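Local coordinates for protein catechol 1,2-dioxygenase (Acinetobacter sp., PDB 1DMH) that catalyses the intradiol cleavage of catechol by dioxygen to cis,cis-muconate, using one ferric ion in each subunit of a homodimer, at residues V17-E22 and R36-L41; G219-H224 and A254-E259. All coordinates share one frame; numbering follows the deposited sequence.

Contact 1: V17-E22 and R36-L41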
loop_
_atom_site.group_PDB
_atom_site.type_symbol
_atom_site.label_atom_id
_atom_site.label_comp_id
_atom_site.label_asym_id
_atom_site.label_seq_id
_atom_site.Cartn_x
_atom_site.Cartn_y
_atom_site.Cartn_z
ATOM N N VAL A 17 16.408 -4.055 -14.727
ATOM C CA VAL A 17 15.468 -3.609 -15.758
ATOM C C VAL A 17 14.182 -3.028 -15.151
ATOM O O VAL A 17 13.741 -1.932 -15.506
ATOM C CB VAL A 17 15.089 -4.776 -16.666
ATOM C CG1 VAL A 17 13.993 -4.349 -17.650
ATOM C CG2 VAL A 17 16.323 -5.265 -17.386
ATOM N N ALA A 18 13.585 -3.776 -14.229
ATOM C CA ALA A 18 12.357 -3.353 -13.564
ATOM C C ALA A 18 12.521 -2.024 -12.821
ATOM O O ALA A 18 11.575 -1.233 -12.733
ATOM C CB ALA A 18 11.898 -4.434 -12.603
ATOM N N SER A 19 13.716 -1.776 -12.282
ATOM C CA SER A 19 13.980 -0.541 -11.551
ATOM C C SER A 19 14.340 0.635 -12.472
ATOM O O SER A 19 14.601 1.744 -11.996
ATOM C CB SER A 19 15.109 -0.769 -10.551
ATOM O OG SER A 19 14.749 -1.808 -9.655
ATOM N N GLY A 20 14.355 0.384 -13.782
ATOM C CA GLY A 20 14.681 1.421 -14.757
ATOM C C GLY A 20 16.132 1.885 -14.713
ATOM O O GLY A 20 16.474 2.924 -15.266
ATOM N N LEU A 21 16.977 1.105 -14.053
ATOM C CA LEU A 21 18.376 1.438 -13.913
ATOM C C LEU A 21 19.032 1.614 -15.267
ATOM O O LEU A 21 19.929 2.436 -15.420
ATOM C CB LEU A 21 19.074 0.351 -13.099
ATOM C CG LEU A 21 19.360 0.623 -11.619
ATOM C CD1 LEU A 21 18.276 1.450 -10.975
ATOM C CD2 LEU A 21 19.576 -0.701 -10.914
ATOM N N GLU A 22 18.565 0.869 -16.259
ATOM C CA GLU A 22 19.135 0.962 -17.597
ATOM C C GLU A 22 18.373 2.028 -18.455
ATOM O O GLU A 22 18.679 2.238 -19.627
ATOM C CB GLU A 22 19.094 -0.435 -18.272
ATOM C CG GLU A 22 19.371 -1.689 -17.352
ATOM C CD GLU A 22 20.830 -1.869 -16.864
ATOM O OE1 GLU A 22 21.438 -0.922 -16.302
ATOM O OE2 GLU A 22 21.364 -2.992 -17.022
ATOM N N ARG A 36 16.655 -1.164 -4.503
ATOM C CA ARG A 36 16.947 -1.797 -3.219
ATOM C C ARG A 36 15.727 -2.477 -2.606
ATOM O O ARG A 36 15.809 -3.615 -2.150
ATOM C CB ARG A 36 17.503 -0.756 -2.240
ATOM C CG ARG A 36 17.642 -1.224 -0.798
ATOM C CD ARG A 36 18.538 -2.424 -0.653
ATOM N NE ARG A 36 18.772 -2.697 0.761
ATOM C CZ ARG A 36 19.708 -2.087 1.489
ATOM N NH1 ARG A 36 20.515 -1.182 0.930
ATOM N NH2 ARG A 36 19.790 -2.323 2.788
ATOM N N VAL A 37 14.593 -1.787 -2.584
ATOM C CA VAL A 37 13.394 -2.379 -2.015
ATOM C C VAL A 37 12.964 -3.636 -2.788
ATOM O O VAL A 37 12.610 -4.639 -2.173
ATOM C CB VAL A 37 12.232 -1.348 -1.957
ATOM C CG1 VAL A 37 10.969 -2.020 -1.417
ATOM C CG2 VAL A 37 12.612 -0.197 -1.044
ATOM N N LEU A 38 13.001 -3.604 -4.121
ATOM C CA LEU A 38 12.620 -4.796 -4.904
ATOM C C LEU A 38 13.572 -5.958 -4.663
ATOM O O LEU A 38 13.160 -7.104 -4.545
ATOM C CB LEU A 38 12.619 -4.527 -6.407
ATOM C CG LEU A 38 11.558 -3.588 -6.951
ATOM C CD1 LEU A 38 11.683 -3.527 -8.460
ATOM C CD2 LEU A 38 10.199 -4.107 -6.558
ATOM N N SER A 39 14.859 -5.656 -4.619
ATOM C CA SER A 39 15.851 -6.687 -4.389
ATOM C C SER A 39 15.586 -7.354 -3.062
ATOM O O SER A 39 15.541 -8.570 -2.981
ATOM C CB SER A 39 17.257 -6.087 -4.399
ATOM O OG SER A 39 17.539 -5.591 -5.695
ATOM N N ASP A 40 15.418 -6.559 -2.019
ATOM C CA ASP A 40 15.154 -7.132 -0.705
ATOM C C ASP A 40 13.872 -7.975 -0.684
ATOM O O ASP A 40 13.850 -9.044 -0.094
ATOM C CB ASP A 40 15.072 -6.034 0.377
ATOM C CG ASP A 40 16.434 -5.400 0.689
ATOM O OD1 ASP A 40 17.495 -5.957 0.314
ATOM O OD2 ASP A 40 16.428 -4.338 1.331
ATOM N N LEU A 41 12.807 -7.504 -1.327
ATOM C CA LEU A 41 11.562 -8.259 -1.334
ATOM C C LEU A 41 11.654 -9.542 -2.147
ATOM O O LEU A 41 11.096 -10.560 -1.742
ATOM C CB LEU A 41 10.408 -7.391 -1.850
ATOM C CG LEU A 41 9.916 -6.317 -0.882
ATOM C CD1 LEU A 41 8.864 -5.464 -1.591
ATOM C CD2 LEU A 41 9.322 -6.968 0.354
#
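In the N-terminal helical domain of the enzyme, Ala18, the last residue of helix 9-18, and Ser19 just after it receive the side chain of Leu38 from the middle of helix 28-47. One methyl branch does all the touching: Leu38 CD1 lies 4.2 Å from Ala18 CB and 3.7 Å from Ser19 OG. The leucine reaches across because its CG stands anti to the carbonyl carbon (chi1 -68°), and the CB of each of the three residues points toward the opposing segment. CD1 meets Ser19 OG only by van der Waals contact; the buried hydroxyl is satisfied by a hydrogen bond to Leu15 O, one turn back, and Leu15 also packs on Leu38. Just beyond, Gly20 ends the helix in a Schellman motif with positive phi, its N 3.0 Å from Val17 O, and Lys31 NZ of helix 28-47 bonds to Gly20 O. These helices belong to the helical zipper, five from each subunit, that forms the dimer axis, and Phe80 of the second subunit also packs on Leu38, whose side chain comes within about 6 Å of a bound phospholipid. On another side of helix 28-47, Arg36 NE bonds to Asp40 OD2 at 2.9 Å, an i to i+4 salt bridge that comes in on the syn side but tilted out of the carboxylate plane, while Arg36 NH2 pairs with Asp47 of the second subunit.

Contact 2: G219-H224 and A254-E259. With FE (Fe (III) ion), chain C; MCT (4-methylcatechol), chain D.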
loop_
_atom_site.group_PDB
_atom_site.type_symbol
_atom_site.label_atom_id
_atom_site.label_comp_id
_atom_site.label_asym_id
_atom_site.label_seq_id
_atom_site.Cartn_x
_atom_site.Cartn_y
_atom_site.Cartn_z
ATOM N N GLY A 219 -4.582 -2.256 19.242
ATOM C CA GLY A 219 -4.412 -1.024 18.500
ATOM C C GLY A 219 -4.777 0.207 19.295
ATOM O O GLY A 219 -5.351 1.136 18.749
ATOM N N ASN A 220 -4.415 0.230 20.576
ATOM C CA ASN A 220 -4.740 1.350 21.459
ATOM C C ASN A 220 -3.632 2.325 21.805
ATOM O O ASN A 220 -2.463 1.956 21.911
ATOM C CB ASN A 220 -5.285 0.813 22.768
ATOM C CG ASN A 220 -6.475 -0.080 22.560
ATOM O OD1 ASN A 220 -7.496 0.339 22.006
ATOM N ND2 ASN A 220 -6.350 -1.329 22.987
ATOM N N ARG A 221 -4.032 3.579 22.014
ATOM C CA ARG A 221 -3.113 4.633 22.424
ATOM C C ARG A 221 -3.651 5.215 23.725
ATOM O O ARG A 221 -4.867 5.312 23.911
ATOM C CB ARG A 221 -3.052 5.791 21.401
ATOM C CG ARG A 221 -2.604 5.426 19.975
ATOM C CD ARG A 221 -1.855 6.594 19.371
ATOM N NE ARG A 221 -0.672 6.828 20.192
ATOM C CZ ARG A 221 0.075 7.922 20.186
ATOM N NH1 ARG A 221 -0.219 8.939 19.383
ATOM N NH2 ARG A 221 1.095 8.017 21.044
ATOM N N PRO A 222 -2.758 5.545 24.666
ATOM C CA PRO A 222 -3.191 6.141 25.935
ATOM C C PRO A 222 -3.725 7.567 25.640
ATOM O O PRO A 222 -3.471 8.112 24.558
ATOM C CB PRO A 222 -1.893 6.166 26.742
ATOM C CG PRO A 222 -0.817 6.343 25.639
ATOM C CD PRO A 222 -1.299 5.294 24.677
ATOM N N ALA A 223 -4.469 8.165 26.570
ATOM C CA ALA A 223 -4.976 9.533 26.381
ATOM C C ALA A 223 -3.744 10.440 26.292
ATOM O O ALA A 223 -2.853 10.359 27.129
ATOM C CB ALA A 223 -5.845 9.935 27.558
ATOM N N HIS A 224 -3.709 11.308 25.280
ATOM C CA HIS A 224 -2.564 12.189 25.054
ATOM C C HIS A 224 -2.978 13.494 24.356
ATOM O O HIS A 224 -4.066 13.598 23.771
ATOM C CB HIS A 224 -1.536 11.491 24.165
ATOM C CG HIS A 224 -2.090 11.112 22.832
ATOM N ND1 HIS A 224 -2.928 10.027 22.659
ATOM C CD2 HIS A 224 -2.036 11.741 21.637
ATOM C CE1 HIS A 224 -3.364 10.005 21.413
ATOM N NE2 HIS A 224 -2.838 11.035 20.771
ATOM N N ALA A 254 1.556 2.769 19.134
ATOM C CA ALA A 254 2.387 3.616 18.272
ATOM C C ALA A 254 3.748 3.912 18.898
ATOM O O ALA A 254 4.521 4.707 18.353
ATOM C CB ALA A 254 1.662 4.924 17.960
ATOM N N TYR A 255 4.027 3.303 20.049
ATOM C CA TYR A 255 5.327 3.456 20.730
ATOM C C TYR A 255 5.825 4.905 20.874
ATOM O O TYR A 255 7.018 5.190 20.742
ATOM C CB TYR A 255 6.380 2.658 19.964
ATOM C CG TYR A 255 5.959 1.246 19.685
ATOM C CD1 TYR A 255 5.987 0.292 20.696
ATOM C CD2 TYR A 255 5.524 0.853 18.405
ATOM C CE1 TYR A 255 5.600 -1.030 20.454
ATOM C CE2 TYR A 255 5.132 -0.474 18.151
ATOM C CZ TYR A 255 5.180 -1.400 19.192
ATOM O OH TYR A 255 4.816 -2.706 18.999
ATOM N N ALA A 256 4.919 5.819 21.185
ATOM C CA ALA A 256 5.308 7.211 21.279
ATOM C C ALA A 256 5.573 7.730 22.677
ATOM O O ALA A 256 6.135 8.806 22.835
ATOM C CB ALA A 256 4.248 8.068 20.618
ATOM N N THR A 257 5.171 7.000 23.702
ATOM C CA THR A 257 5.385 7.510 25.046
ATOM C C THR A 257 6.859 7.508 25.457
ATOM O O THR A 257 7.623 6.601 25.113
ATOM C CB THR A 257 4.486 6.751 26.048
ATOM O OG1 THR A 257 4.749 5.359 25.954
ATOM C CG2 THR A 257 3.023 6.941 25.682
ATOM N N ARG A 258 7.255 8.568 26.163
ATOM C CA ARG A 258 8.622 8.758 26.636
ATOM C C ARG A 258 8.658 9.308 28.029
ATOM O O ARG A 258 7.762 10.045 28.431
ATOM C CB ARG A 258 9.361 9.783 25.808
ATOM C CG ARG A 258 9.524 9.443 24.388
ATOM C CD ARG A 258 10.715 10.191 23.964
ATOM N NE ARG A 258 11.162 9.755 22.665
ATOM C CZ ARG A 258 12.362 10.033 22.180
ATOM N NH1 ARG A 258 13.217 10.748 22.902
ATOM N NH2 ARG A 258 12.695 9.594 20.971
ATOM N N GLU A 259 9.730 8.990 28.747
ATOM C CA GLU A 259 9.905 9.502 30.098
ATOM C C GLU A 259 10.040 11.003 29.981
ATOM O O GLU A 259 10.759 11.502 29.112
ATOM C CB GLU A 259 11.168 8.938 30.744
ATOM C CG GLU A 259 11.065 7.476 31.081
ATOM C CD GLU A 259 12.338 6.970 31.732
ATOM O OE1 GLU A 259 12.733 7.570 32.777
ATOM O OE2 GLU A 259 12.941 5.986 31.205
HETATM FE FE FE C . -3.194 11.593 18.842
HETATM C C1 MCT D . -1.880 7.677 15.914
HETATM C C2 MCT D . -1.322 8.845 16.462
HETATM C C3 MCT D . -2.166 9.710 17.190
HETATM O O3 MCT D . -1.636 10.852 17.733
HETATM C C4 MCT D . -3.511 9.437 17.373
HETATM O O4 MCT D . -4.285 10.311 18.095
HETATM C C5 MCT D . -4.077 8.305 16.848
HETATM C C6 MCT D . -3.210 7.377 16.078
HETATM C C MCT D . -0.980 6.718 15.112
HETATM O O HOH W 1 -2.848 10.806 16.413
#
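Bends at chi2 and chi3 (62°) fold the Arg221 chain so that its guanidinium slides under Ala254 and on toward Ala256, with the bound 4-methylcatechol at its edge. Ala254 CB sits over one face, offset toward the rim and 3.7 Å from Arg221 NE, whereas Ala256 CB comes obliquely to within 3.2 Å of Arg221 NH2, a tight fit. Asp252 holds the same end of the group: it forms a salt bridge with Arg221 NH2 and accepts bonds from the backbone N of Ala254 and Ala256, fixing arginine and loop to each other. At the other end Arg221 NH1, over the rim of the His224 ring, lies 2.9 Å from MCT O3; the bond is bent (116°) and weak, but its positive charge may help polarise this iron-bound oxygen. Nearer the backbone, Arg221 CD rests 3.6 Å from MCT C1. Further along, Pro222 CG meets the Thr257 CG2 methyl at 3.9 Å, the two side chains crossing obliquely, while Thr257 OG1 bonds to Thr249 O. Pro222 also steadies the metal ligand: its carbonyl O takes the N-H of His224 ND1 at 2.8 Å, almost straight (175°) and within the ring plane, which fixes the rotation of the imidazole and aims NE2 at the ferric ion 2.0 Å away. Tyr164 and His226 bind the iron too, and MCT O3 and O4 chelate it. Tyr200, also an iron ligand of the enzyme, is not among the protein ligands here, consistent with its displacement by substrate in the non-haem ferric site of intradiol dioxygenases.

Both contacts are buried, but they serve different parts of the subunit: their centres lie 36 Å apart, their nearest atoms about 19 Å, and they share no helix or strand. Contact 1 joins two helices far from the chain centre and close to the partner subunit; it is small and almost wholly apolar, with its charged pairs lying aside from the touching atoms. Contact 2, its centre about 10 Å from that of the chain, sets the beginning of strand 220-230 against the loop between strands 237-243 and 262-268, and its methyls press on a charged group beside metal and substrate. The dimer links the two regions, since Tyr255 of contact 2 packs on Val17 of the second subunit.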